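Local coordinates for protein peroxisomal catalase A (Saccharomyces cerevisiae, PDB 1A4E) that probably breaks down hydrogen peroxide made by peroxisomal oxidases into water and oxygen, working as a heme-containing homotetramer, at residues F163-F166 and L167-E171; E269-A272 and K273-P276; Y397-Q400 and D401-I404; A421-G425 and D426-V430. All blocks are in the same frame, centred on the assembly; numbering follows the deposited sequence.

Along the chain the four contacts follow one another in series. Contact 1 lies at the C-terminal end of helix 160-168; contact 2 is the short helix 269-274, directly after strand 259-267 of the antiparallel sheet; contact 3 is a turn in the long loop before strand 411-418, and contact 4 the loop leading into helix 430-440. Contacts 1 and 4, centres about 15 Å apart, touch where Thr422 bonds to Pro170 and Glu171, joining the Catalase family region to the Catalase-related one. Contact 2, about 18 Å from contact 4 between centres, meets it where Pro276 packs on Val427. Contact 3 stands apart, its nearest atoms about 13 Å from contact 2, and packs on two neighbouring subunits; contact 1 also meets one.

Contact 1: F163-F166 and L167-E171; sequences FWDF and LTTPE
Leu167 reaches back along helix 160-168 and lays its CD1 methyl against two aromatic side chains of the preceding turn. CD1 is 3.6 Å from CE1 of Phe163 and 4.0 Å from CE3 of Trp164, approaching both rings at a slant, while CD2 turns toward Phe166, whose side chain runs roughly at right angles to the leucine. Phe163 CD1 sits over one face of the indole, near its rim. The indole NE1 bonds to His456, and Val179 packs on Leu167.

The polar side belongs to two threonines in the last turn. With chi1 at 62°, Thr168 OG1 lies between its N and carbonyl carbon and turns back to Trp164 O at 2.8 Å; Thr168 N reaches the same oxygen at 3.0 Å from the other face of the carbonyl plane. A valine here would probably leave Trp164 O with the backbone N-H alone. Thr169 OG1 donates to Asp165 O at 2.7 Å, backing up a weak N-H bond, and meets Asn391 of the second subunit, which bonds to Asp165 OD1; Tyr388 of that subunit bonds to OD2. The Thr168 hydroxyl thus supplements a good N-H bond, while Thr169 OG1, with Asp165, ties the helix into the tetramer interface.

Contact 2: E269-A272 and K273-P276; sequences ERDA and KKLP
Lys273 opens the second half of helix 269-274 with a sound backbone bond: its N donates to Glu269 O at 3.1 Å, with an N-H...O angle of 144°. A weaker branch of the same N-H goes to Arg270 O. The side chain turns back over the preceding turn, CG lying 3.6 Å from Glu269 O, and then runs out extended, so that NZ ends 4.8 Å from Glu269 OE2, where the opposite charges probably attract weakly, though the two atoms are not in contact.

Lys274 follows with weak backbone bonds to Arg270 O and Asp271 O. This is a short surface helix entered directly from strand 259-267, and Asp271 OD2 accepts a bond from Thr268 N just ahead of its first residue. The other carboxylate oxygen works in a salt-bridge network: OD1 of Asp271 lies 3.0 Å from NH1 of Arg270 and a long 4.0 Å from NZ of Lys274. Arg270 and Lys274 run side by side in the same direction. The lysine CG leaves beside its own N (chi1 -60°) and the rest of the chain is extended, which carries NZ over the centre of one guanidinium face, 3.8 Å from Arg270 CZ. The two positive groups would probably repel, a cost that the carboxylate they share is likely to offset in part.

Leu275 comes next. Its N makes a weak bond to Ala272 O, and its CG rests 3.6 Å from Asp271 O, while the side chain also touches Phe291.

Contact 3: Y397-Q400 and D401-I404; sequences YIQQ and DRPI
Gln399 and Arg402 are the two ends of a type I beta turn on the protein surface, in the long loop between helix 332-348 and strand 411-418. One backbone hydrogen bond closes the turn: Arg402 N donates to Gln399 O at 3.2 Å. The donor stands well above the plane of the carbonyl, 65° out of it, so no lone pair is met directly. The same oxygen receives a weak bond from Asn17 of the third subunit, which also packs on Gln400, so the turn lies against a neighbouring chain.

Among the polar side-chain atoms, Gln399 NE2 is bonded to Glu121, which helps set the rotation of the amide. OE1 then faces the arginine, and the amide and guanidinium planes stand 71° apart.

The aliphatic parts lie close as well. CB of Gln399 lies 4.0 Å from CB of Arg402 and borders the guanidinium at its edge, in plane; both side chains also rest on Pro324. A serine in place of Arg402 would probably uncover this side of Gln399 and leave its amide oxygen without the neighbouring guanidinium. The arginine chain bends at chi3 (50°), folding back until NE stands 2.9 Å from Gln399 OE1.

Contact 4: A421-G425 and D426-V430; sequences ATSPG and DVDFV
Ser423 N and the Asp428 side chain join the two limbs of a loop that curls back on itself between strand 411-418 and helix 430-440. Gly425 stands at the bend with phi 93° and psi -149°, angles at which a side chain would jam against the preceding carbonyl oxygen. Beyond it, Asp426 O accepts from both Phe429 N and Val430 N at 2.9 Å, forming a turn just ahead of helix 430-440. A water sits inside the loop, giving a hydrogen to Ser423 O at 2.7 Å, making a weaker bond to Gly425 O and accepting from Asp428 N; its oxygen also lies at the edge of the Phe429 ring, in plane.

Asp428 carries the side-chain contact. Its carboxylate points across the loop, and OD2 takes the Ser423 N-H at 2.8 Å, nearly in line with its own C-O bond. Arg137 also pairs with OD2 and bonds to Ser423 OG, while Lys284 pairs with OD1. With two positive partners, the carboxylate is likely to stay ionised although the residue is buried.

Apolar atoms fill in around it. Val427 CG1 meets Ser423 CB at 3.6 Å, and Thr422 CG2 approaches Phe429 CE1 at 4.2 Å, the two side chains roughly perpendicular. A second water bridges Ser423 OG, 2.9 Å away, and Asp428 OD1, to which it donates at 3.0 Å.

Contact 1: F163-F166 and L167-E171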
loop_
_atom_site.group_PDB
_atom_site.type_symbol
_atom_site.label_atom_id
_atom_site.label_comp_id
_atom_site.label_asym_id
_atom_site.label_seq_id
_atom_site.Cartn_x
_atom_site.Cartn_y
_atom_site.Cartn_z
ATOM N N PHE B 163 20.897 -22.799 -9.365
ATOM C CA PHE B 163 21.115 -23.388 -8.060
ATOM C C PHE B 163 22.579 -23.743 -7.871
ATOM O O PHE B 163 23.231 -23.224 -6.970
ATOM C CB PHE B 163 20.215 -24.614 -7.959
ATOM C CG PHE B 163 20.158 -25.348 -6.624
ATOM C CD1 PHE B 163 21.240 -26.103 -6.153
ATOM C CD2 PHE B 163 18.980 -25.291 -5.878
ATOM C CE1 PHE B 163 21.140 -26.797 -4.947
ATOM C CE2 PHE B 163 18.889 -25.992 -4.672
ATOM C CZ PHE B 163 19.965 -26.742 -4.204
ATOM N N TRP B 164 23.113 -24.600 -8.741
ATOM C CA TRP B 164 24.493 -25.019 -8.602
ATOM C C TRP B 164 25.518 -24.015 -9.086
ATOM O O TRP B 164 26.645 -24.049 -8.592
ATOM C CB TRP B 164 24.672 -26.344 -9.315
ATOM C CG TRP B 164 24.021 -27.470 -8.526
ATOM C CD1 TRP B 164 22.931 -28.131 -9.027
ATOM C CD2 TRP B 164 24.406 -27.937 -7.291
ATOM N NE1 TRP B 164 22.621 -29.015 -8.117
ATOM C CE2 TRP B 164 23.461 -28.938 -7.075
ATOM C CE3 TRP B 164 25.384 -27.686 -6.329
ATOM C CZ2 TRP B 164 23.469 -29.697 -5.908
ATOM C CZ3 TRP B 164 25.395 -28.445 -5.158
ATOM C CH2 TRP B 164 24.446 -29.444 -4.951
ATOM N N ASP B 165 25.172 -23.090 -9.997
ATOM C CA ASP B 165 26.120 -22.071 -10.426
ATOM C C ASP B 165 26.469 -21.135 -9.282
ATOM O O ASP B 165 27.639 -20.788 -9.130
ATOM C CB ASP B 165 25.568 -21.220 -11.563
ATOM C CG ASP B 165 26.595 -20.349 -12.266
ATOM O OD1 ASP B 165 27.754 -20.732 -12.320
ATOM O OD2 ASP B 165 26.247 -19.289 -12.778
ATOM N N PHE B 166 25.490 -20.738 -8.456
ATOM C CA PHE B 166 25.777 -19.880 -7.324
ATOM C C PHE B 166 26.643 -20.626 -6.309
ATOM O O PHE B 166 27.662 -20.102 -5.860
ATOM C CB PHE B 166 24.473 -19.422 -6.652
ATOM C CG PHE B 166 24.735 -18.524 -5.448
ATOM C CD1 PHE B 166 24.948 -17.153 -5.636
ATOM C CD2 PHE B 166 24.807 -19.080 -4.158
ATOM C CE1 PHE B 166 25.240 -16.343 -4.533
ATOM C CE2 PHE B 166 25.100 -18.264 -3.068
ATOM C CZ PHE B 166 25.315 -16.898 -3.256
ATOM N N LEU B 167 26.250 -21.855 -5.950
ATOM C CA LEU B 167 26.954 -22.624 -4.933
ATOM C C LEU B 167 28.373 -23.047 -5.281
ATOM O O LEU B 167 29.230 -23.065 -4.404
ATOM C CB LEU B 167 26.120 -23.853 -4.592
ATOM C CG LEU B 167 24.752 -23.566 -3.960
ATOM C CD1 LEU B 167 23.973 -24.863 -3.812
ATOM C CD2 LEU B 167 24.942 -22.883 -2.615
ATOM N N THR B 168 28.655 -23.347 -6.549
ATOM C CA THR B 168 29.990 -23.745 -6.967
ATOM C C THR B 168 30.909 -22.571 -7.295
ATOM O O THR B 168 32.092 -22.795 -7.561
ATOM C CB THR B 168 29.913 -24.685 -8.199
ATOM O OG1 THR B 168 29.315 -23.966 -9.281
ATOM C CG2 THR B 168 29.149 -25.960 -7.868
ATOM N N THR B 169 30.412 -21.317 -7.306
ATOM C CA THR B 169 31.260 -20.140 -7.539
ATOM C C THR B 169 32.264 -20.091 -6.393
ATOM O O THR B 169 31.831 -20.213 -5.246
ATOM C CB THR B 169 30.415 -18.850 -7.547
ATOM O OG1 THR B 169 29.543 -18.997 -8.642
ATOM C CG2 THR B 169 31.186 -17.560 -7.746
ATOM N N PRO B 170 33.585 -19.988 -6.632
ATOM C CA PRO B 170 34.634 -20.240 -5.643
ATOM C C PRO B 170 34.477 -19.527 -4.314
ATOM O O PRO B 170 34.596 -20.158 -3.266
ATOM C CB PRO B 170 35.908 -19.870 -6.369
ATOM C CG PRO B 170 35.575 -20.309 -7.778
ATOM C CD PRO B 170 34.180 -19.732 -7.941
ATOM N N GLU B 171 34.126 -18.236 -4.361
ATOM C CA GLU B 171 33.920 -17.435 -3.157
ATOM C C GLU B 171 32.625 -17.724 -2.403
ATOM O O GLU B 171 32.443 -17.248 -1.287
ATOM C CB GLU B 171 33.966 -15.932 -3.492
ATOM C CG GLU B 171 33.130 -15.400 -4.655
ATOM C CD GLU B 171 33.753 -15.467 -6.057
ATOM O OE1 GLU B 171 34.774 -16.131 -6.272
ATOM O OE2 GLU B 171 33.192 -14.835 -6.952
#

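Contact 2: E269-A272 and K273-P276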
loop_
_atom_site.group_PDB
_atom_site.type_symbol
_atom_site.label_atom_id
_atom_site.label_comp_id
_atom_site.label_asym_id
_atom_site.label_seq_id
_atom_site.Cartn_x
_atom_site.Cartn_y
_atom_site.Cartn_z
ATOM N N GLU B 269 35.020 -15.241 25.726
ATOM C CA GLU B 269 35.771 -14.544 24.693
ATOM C C GLU B 269 37.172 -15.148 24.513
ATOM O O GLU B 269 37.678 -15.244 23.393
ATOM C CB GLU B 269 35.815 -13.089 25.106
ATOM C CG GLU B 269 36.317 -12.152 24.023
ATOM C CD GLU B 269 36.379 -10.681 24.418
ATOM O OE1 GLU B 269 36.249 -10.340 25.600
ATOM O OE2 GLU B 269 36.563 -9.860 23.521
ATOM N N ARG B 270 37.785 -15.598 25.625
ATOM C CA ARG B 270 39.080 -16.280 25.655
ATOM C C ARG B 270 39.023 -17.596 24.884
ATOM O O ARG B 270 39.927 -17.875 24.093
ATOM C CB ARG B 270 39.454 -16.497 27.132
ATOM C CG ARG B 270 40.495 -17.537 27.566
ATOM C CD ARG B 270 40.300 -17.621 29.086
ATOM N NE ARG B 270 40.750 -18.825 29.791
ATOM C CZ ARG B 270 40.074 -19.994 29.833
ATOM N NH1 ARG B 270 38.903 -20.185 29.211
ATOM N NH2 ARG B 270 40.545 -20.979 30.600
ATOM N N ASP B 271 37.968 -18.408 25.068
ATOM C CA ASP B 271 37.806 -19.634 24.295
ATOM C C ASP B 271 37.616 -19.343 22.818
ATOM O O ASP B 271 38.116 -20.092 21.982
ATOM C CB ASP B 271 36.598 -20.433 24.723
ATOM C CG ASP B 271 36.538 -20.861 26.173
ATOM O OD1 ASP B 271 37.556 -21.265 26.725
ATOM O OD2 ASP B 271 35.454 -20.795 26.741
ATOM N N ALA B 272 36.912 -18.242 22.500
ATOM C CA ALA B 272 36.674 -17.833 21.122
ATOM C C ALA B 272 37.964 -17.506 20.384
ATOM O O ALA B 272 38.093 -17.821 19.201
ATOM C CB ALA B 272 35.782 -16.604 21.084
ATOM N N LYS B 273 38.936 -16.916 21.101
ATOM C CA LYS B 273 40.245 -16.597 20.547
ATOM C C LYS B 273 41.066 -17.844 20.282
ATOM O O LYS B 273 41.890 -17.856 19.374
ATOM C CB LYS B 273 41.023 -15.699 21.499
ATOM C CG LYS B 273 40.528 -14.266 21.506
ATOM C CD LYS B 273 41.099 -13.566 22.728
ATOM C CE LYS B 273 40.746 -12.078 22.720
ATOM N NZ LYS B 273 41.075 -11.457 23.994
ATOM N N LYS B 274 40.848 -18.916 21.044
ATOM C CA LYS B 274 41.586 -20.154 20.844
ATOM C C LYS B 274 40.984 -21.031 19.750
ATOM O O LYS B 274 41.616 -22.017 19.368
ATOM C CB LYS B 274 41.627 -20.970 22.137
ATOM C CG LYS B 274 42.256 -20.385 23.402
ATOM C CD LYS B 274 41.772 -21.324 24.515
ATOM C CE LYS B 274 42.202 -21.040 25.962
ATOM N NZ LYS B 274 41.455 -21.888 26.891
ATOM N N LEU B 275 39.782 -20.730 19.233
ATOM C CA LEU B 275 39.146 -21.559 18.211
ATOM C C LEU B 275 39.834 -21.487 16.855
ATOM O O LEU B 275 40.317 -20.415 16.492
ATOM C CB LEU B 275 37.683 -21.159 18.007
ATOM C CG LEU B 275 36.589 -21.536 19.005
ATOM C CD1 LEU B 275 35.300 -20.878 18.550
ATOM C CD2 LEU B 275 36.380 -23.044 19.069
ATOM N N PRO B 276 39.909 -22.588 16.077
ATOM C CA PRO B 276 40.437 -22.616 14.706
ATOM C C PRO B 276 39.629 -21.909 13.615
ATOM O O PRO B 276 40.014 -21.883 12.442
ATOM C CB PRO B 276 40.618 -24.100 14.438
ATOM C CG PRO B 276 39.526 -24.752 15.252
ATOM C CD PRO B 276 39.599 -23.945 16.536
#

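Contact 3: Y397-Q400 and D401-I404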
loop_
_atom_site.group_PDB
_atom_site.type_symbol
_atom_site.label_atom_id
_atom_site.label_comp_id
_atom_site.label_asym_id
_atom_site.label_seq_id
_atom_site.Cartn_x
_atom_site.Cartn_y
_atom_site.Cartn_z
ATOM N N TYR B 397 11.749 4.556 32.741
ATOM C CA TYR B 397 12.754 3.838 31.972
ATOM C C TYR B 397 13.395 2.864 32.939
ATOM O O TYR B 397 14.092 3.280 33.867
ATOM C CB TYR B 397 13.802 4.807 31.412
ATOM C CG TYR B 397 13.226 5.671 30.308
ATOM C CD1 TYR B 397 12.600 6.884 30.610
ATOM C CD2 TYR B 397 13.289 5.219 28.993
ATOM C CE1 TYR B 397 12.042 7.653 29.586
ATOM C CE2 TYR B 397 12.735 5.981 27.966
ATOM C CZ TYR B 397 12.120 7.194 28.276
ATOM O OH TYR B 397 11.569 7.947 27.262
ATOM N N ILE B 398 13.098 1.570 32.769
ATOM C CA ILE B 398 13.637 0.567 33.670
ATOM C C ILE B 398 14.982 0.034 33.192
ATOM O O ILE B 398 15.372 0.253 32.041
ATOM C CB ILE B 398 12.632 -0.625 33.856
ATOM C CG1 ILE B 398 12.422 -1.427 32.597
ATOM C CG2 ILE B 398 11.304 -0.043 34.318
ATOM C CD1 ILE B 398 11.656 -2.732 32.886
ATOM N N GLN B 399 15.694 -0.633 34.124
ATOM C CA GLN B 399 17.010 -1.251 33.921
ATOM C C GLN B 399 18.040 -0.320 33.285
ATOM O O GLN B 399 18.748 -0.660 32.329
ATOM C CB GLN B 399 16.868 -2.506 33.058
ATOM C CG GLN B 399 15.976 -3.574 33.661
ATOM C CD GLN B 399 15.853 -4.821 32.805
ATOM O OE1 GLN B 399 16.509 -4.981 31.778
ATOM N NE2 GLN B 399 15.006 -5.756 33.221
ATOM N N GLN B 400 18.095 0.884 33.868
ATOM C CA GLN B 400 18.954 1.964 33.399
ATOM C C GLN B 400 20.444 1.695 33.434
ATOM O O GLN B 400 21.213 2.268 32.660
ATOM C CB GLN B 400 18.687 3.220 34.202
ATOM C CG GLN B 400 17.262 3.671 33.996
ATOM C CD GLN B 400 17.089 5.169 34.115
ATOM O OE1 GLN B 400 17.451 5.933 33.214
ATOM N NE2 GLN B 400 16.520 5.609 35.230
ATOM N N ASP B 401 20.838 0.806 34.343
ATOM C CA ASP B 401 22.231 0.436 34.474
ATOM C C ASP B 401 22.637 -0.816 33.727
ATOM O O ASP B 401 23.834 -1.097 33.625
ATOM C CB ASP B 401 22.547 0.299 35.954
ATOM C CG ASP B 401 22.441 1.637 36.672
ATOM O OD1 ASP B 401 22.884 2.654 36.124
ATOM O OD2 ASP B 401 21.908 1.665 37.780
ATOM N N ARG B 402 21.659 -1.565 33.191
ATOM C CA ARG B 402 21.945 -2.758 32.409
ATOM C C ARG B 402 22.600 -2.327 31.101
ATOM O O ARG B 402 22.054 -1.493 30.375
ATOM C CB ARG B 402 20.664 -3.522 32.106
ATOM C CG ARG B 402 20.866 -4.689 31.146
ATOM C CD ARG B 402 19.542 -5.183 30.603
ATOM N NE ARG B 402 18.714 -4.102 30.075
ATOM C CZ ARG B 402 18.637 -3.816 28.776
ATOM N NH1 ARG B 402 19.315 -4.505 27.873
ATOM N NH2 ARG B 402 17.852 -2.823 28.370
ATOM N N PRO B 403 23.801 -2.846 30.798
ATOM C CA PRO B 403 24.476 -2.606 29.534
ATOM C C PRO B 403 23.816 -3.325 28.362
ATOM O O PRO B 403 23.200 -4.387 28.508
ATOM C CB PRO B 403 25.900 -3.046 29.817
ATOM C CG PRO B 403 25.729 -4.174 30.803
ATOM C CD PRO B 403 24.636 -3.635 31.703
ATOM N N ILE B 404 23.872 -2.699 27.189
ATOM C CA ILE B 404 23.381 -3.364 25.996
ATOM C C ILE B 404 24.569 -4.156 25.459
ATOM O O ILE B 404 24.559 -5.386 25.536
ATOM C CB ILE B 404 22.856 -2.287 25.024
ATOM C CG1 ILE B 404 21.688 -1.559 25.695
ATOM C CG2 ILE B 404 22.407 -2.921 23.721
ATOM C CD1 ILE B 404 21.100 -0.368 24.926
#

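Contact 4: A421-G425 and D426-V430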
loop_
_atom_site.group_PDB
_atom_site.type_symbol
_atom_site.label_atom_id
_atom_site.label_comp_id
_atom_site.label_asym_id
_atom_site.label_seq_id
_atom_site.Cartn_x
_atom_site.Cartn_y
_atom_site.Cartn_z
ATOM N N ALA B 421 34.824 -14.006 1.467
ATOM C CA ALA B 421 34.857 -15.091 0.494
ATOM C C ALA B 421 35.402 -16.391 1.071
ATOM O O ALA B 421 36.015 -16.354 2.140
ATOM C CB ALA B 421 35.726 -14.649 -0.653
ATOM N N THR B 422 35.193 -17.546 0.431
ATOM C CA THR B 422 35.752 -18.819 0.897
ATOM C C THR B 422 37.250 -18.670 1.156
ATOM O O THR B 422 38.016 -18.206 0.307
ATOM C CB THR B 422 35.570 -19.949 -0.150
ATOM O OG1 THR B 422 34.212 -19.889 -0.553
ATOM C CG2 THR B 422 35.887 -21.352 0.380
ATOM N N SER B 423 37.618 -18.972 2.402
ATOM C CA SER B 423 38.997 -18.924 2.864
ATOM C C SER B 423 39.882 -19.914 2.118
ATOM O O SER B 423 39.411 -21.001 1.775
ATOM C CB SER B 423 39.067 -19.240 4.354
ATOM O OG SER B 423 38.349 -18.297 5.135
ATOM N N PRO B 424 41.153 -19.599 1.814
ATOM C CA PRO B 424 42.104 -20.544 1.246
ATOM C C PRO B 424 42.375 -21.687 2.211
ATOM O O PRO B 424 42.221 -21.567 3.431
ATOM C CB PRO B 424 43.315 -19.693 0.934
ATOM C CG PRO B 424 43.246 -18.599 1.969
ATOM C CD PRO B 424 41.760 -18.278 1.949
ATOM N N GLY B 425 42.724 -22.826 1.625
ATOM C CA GLY B 425 43.005 -24.007 2.412
ATOM C C GLY B 425 41.778 -24.883 2.580
ATOM O O GLY B 425 40.870 -24.924 1.743
ATOM N N ASP B 426 41.751 -25.561 3.723
ATOM C CA ASP B 426 40.708 -26.526 3.978
ATOM C C ASP B 426 39.765 -26.192 5.123
ATOM O O ASP B 426 38.831 -26.952 5.385
ATOM C CB ASP B 426 41.402 -27.854 4.212
ATOM C CG ASP B 426 40.499 -29.041 3.942
ATOM O OD1 ASP B 426 39.965 -29.138 2.831
ATOM O OD2 ASP B 426 40.340 -29.850 4.852
ATOM N N VAL B 427 39.959 -25.047 5.792
ATOM C CA VAL B 427 39.158 -24.653 6.948
ATOM C C VAL B 427 37.642 -24.610 6.706
ATOM O O VAL B 427 36.872 -24.969 7.595
ATOM C CB VAL B 427 39.725 -23.276 7.442
ATOM C CG1 VAL B 427 39.484 -22.183 6.402
ATOM C CG2 VAL B 427 39.097 -22.921 8.790
ATOM N N ASP B 428 37.201 -24.227 5.502
ATOM C CA ASP B 428 35.787 -24.190 5.162
ATOM C C ASP B 428 35.258 -25.469 4.542
ATOM O O ASP B 428 34.102 -25.533 4.127
ATOM C CB ASP B 428 35.524 -23.028 4.217
ATOM C CG ASP B 428 35.845 -21.656 4.809
ATOM O OD1 ASP B 428 35.806 -21.481 6.026
ATOM O OD2 ASP B 428 36.132 -20.745 4.044
ATOM N N PHE B 429 36.099 -26.507 4.479
ATOM C CA PHE B 429 35.698 -27.814 3.988
ATOM C C PHE B 429 35.818 -28.893 5.052
ATOM O O PHE B 429 35.179 -29.937 4.932
ATOM C CB PHE B 429 36.544 -28.209 2.776
ATOM C CG PHE B 429 36.127 -27.467 1.513
ATOM C CD1 PHE B 429 36.604 -26.178 1.262
ATOM C CD2 PHE B 429 35.234 -28.067 0.619
ATOM C CE1 PHE B 429 36.175 -25.490 0.127
ATOM C CE2 PHE B 429 34.812 -27.372 -0.516
ATOM C CZ PHE B 429 35.283 -26.084 -0.763
ATOM N N VAL B 430 36.588 -28.631 6.118
ATOM C CA VAL B 430 36.813 -29.578 7.205
ATOM C C VAL B 430 35.531 -30.132 7.820
ATOM O O VAL B 430 35.335 -31.345 7.831
ATOM C CB VAL B 430 37.702 -28.876 8.284
ATOM C CG1 VAL B 430 37.743 -29.607 9.618
ATOM C CG2 VAL B 430 39.132 -28.928 7.805
HETATM O O HOH W 1 38.697 -23.363 2.987
HETATM O O HOH W 2 37.286 -19.395 7.657
#